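Local atomic coordinates of mosquitocidal toxin (Bacillus sphaericus, PDB entry 2CB4), a protein that probably transfers ADP-ribose from NAD to target proteins through this catalytic domain, as part of a toxin that kills mosquito larvae. Residues G55-M58 with R59-T62. The protein carries 1 engineered substitution. Residues are numbered along the deposited sequence; the frame is centred on the assembly and turned at random.
Sequences GLHM and REQT
H57 and E60 meet side chain to side chain on an extended surface run of the loop that joins helix 36-44 to strand 78-82 in this ADP-ribosyltransferase domain. E60 OE2 lies 3.2 Å from H57 NE2 and 3.6 Å from H57 CE1, so one carboxylate oxygen sits by the far corner of the imidazole. It comes in obliquely, with the ring and carboxylate planes 55° apart, and the two side chains cross at roughly a right angle. With H57 CG anti to its own N (chi1 -175°), the ring swings out to the glutamate; the E60 chain, extended beyond CG, reaches back over the intervening backbone, its CG 4.0 Å from M58 O. R59 points away from this pair. T62 CG2 lies 3.1 Å above its guanidinium plane, offset toward the rim, while NH1 hydrogen-bonds to the carbonyls of A158 and G160. T62 OG1 bonds to the nitrogen of that same G160, and selenomethionine M58 turns to Y40 and W23. Backbone bonds of H57 to D163 and R59 to G161 also pin the run to 158-163 of the same chain. The carboxylate beside H57 would probably favour a protonated imidazole, any attraction being modest at this surface site.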
loop_
_atom_site.group_PDB
_atom_site.type_symbol
_atom_site.label_atom_id
_atom_site.label_comp_id
_atom_site.label_asym_id
_atom_site.label_seq_id
_atom_site.Cartn_x
_atom_site.Cartn_y
_atom_site.Cartn_z
ATOM N N GLY A 55 38.916 -24.608 18.653
ATOM C CA GLY A 55 37.893 -23.573 18.701
ATOM C C GLY A 55 38.419 -22.259 18.080
ATOM O O GLY A 55 39.596 -22.153 17.655
ATOM N N LEU A 56 37.536 -21.267 18.044
ATOM C CA LEU A 56 37.873 -19.971 17.481
ATOM C C LEU A 56 38.931 -19.290 18.308
ATOM O O LEU A 56 38.894 -19.297 19.532
ATOM C CB LEU A 56 36.634 -19.077 17.383
ATOM C CG LEU A 56 35.515 -19.584 16.469
ATOM C CD1 LEU A 56 34.335 -18.639 16.481
ATOM C CD2 LEU A 56 35.986 -19.856 15.054
ATOM N N HIS A 57 39.879 -18.685 17.627
ATOM C CA HIS A 57 40.924 -17.977 18.304
ATOM C C HIS A 57 40.704 -16.462 18.132
ATOM O O HIS A 57 40.809 -15.931 17.022
ATOM C CB HIS A 57 42.291 -18.407 17.787
ATOM C CG HIS A 57 43.426 -17.792 18.537
ATOM N ND1 HIS A 57 43.902 -16.520 18.266
ATOM C CD2 HIS A 57 44.162 -18.247 19.580
ATOM C CE1 HIS A 57 44.892 -16.225 19.090
ATOM N NE2 HIS A 57 45.063 -17.254 19.905
HETATM N N MSE A 58 40.368 -15.791 19.239
HETATM C CA MSE A 58 40.142 -14.352 19.279
HETATM C C MSE A 58 41.476 -13.610 19.319
HETATM O O MSE A 58 42.407 -14.078 19.931
HETATM C CB MSE A 58 39.377 -14.060 20.556
HETATM C CG MSE A 58 38.014 -14.734 20.685
HETATM SE SE MSE A 58 37.090 -15.029 19.026
HETATM C CE MSE A 58 35.644 -16.024 19.650
ATOM N N ARG A 59 41.594 -12.464 18.646
ATOM C CA ARG A 59 42.862 -11.739 18.671
ATOM C C ARG A 59 43.177 -11.347 20.100
ATOM O O ARG A 59 42.292 -10.984 20.889
ATOM C CB ARG A 59 42.760 -10.425 17.936
ATOM C CG ARG A 59 43.030 -10.404 16.499
ATOM C CD ARG A 59 42.281 -9.179 16.036
ATOM N NE ARG A 59 43.193 -8.118 15.707
ATOM C CZ ARG A 59 42.970 -6.841 15.938
ATOM N NH1 ARG A 59 41.854 -6.437 16.542
ATOM N NH2 ARG A 59 43.888 -5.961 15.571
ATOM N N GLU A 60 44.471 -11.259 20.334
ATOM C CA GLU A 60 44.975 -10.891 21.654
ATOM C C GLU A 60 45.668 -9.536 21.712
ATOM O O GLU A 60 46.288 -9.078 20.751
ATOM C CB GLU A 60 45.903 -12.030 22.220
ATOM C CG GLU A 60 45.147 -13.274 22.798
ATOM C CD GLU A 60 45.968 -14.538 22.672
ATOM O OE1 GLU A 60 47.221 -14.436 22.615
ATOM O OE2 GLU A 60 45.364 -15.636 22.599
ATOM N N GLN A 61 45.548 -8.898 22.861
ATOM C CA GLN A 61 46.194 -7.606 23.085
ATOM C C GLN A 61 45.649 -6.535 22.165
ATOM O O GLN A 61 46.390 -5.676 21.689
ATOM C CB GLN A 61 47.701 -7.725 22.893
ATOM C CG GLN A 61 48.350 -8.574 23.993
ATOM C CD GLN A 61 49.686 -9.129 23.575
ATOM O OE1 GLN A 61 49.947 -9.253 22.381
ATOM N NE2 GLN A 61 50.500 -9.450 24.543
ATOM N N THR A 62 44.353 -6.605 21.906
ATOM C CA THR A 62 43.751 -5.607 21.048
ATOM C C THR A 62 43.469 -4.412 21.945
ATOM O O THR A 62 43.299 -3.287 21.475
ATOM C CB THR A 62 42.511 -6.122 20.295
ATOM O OG1 THR A 62 41.426 -6.392 21.206
ATOM C CG2 THR A 62 42.861 -7.310 19.477
#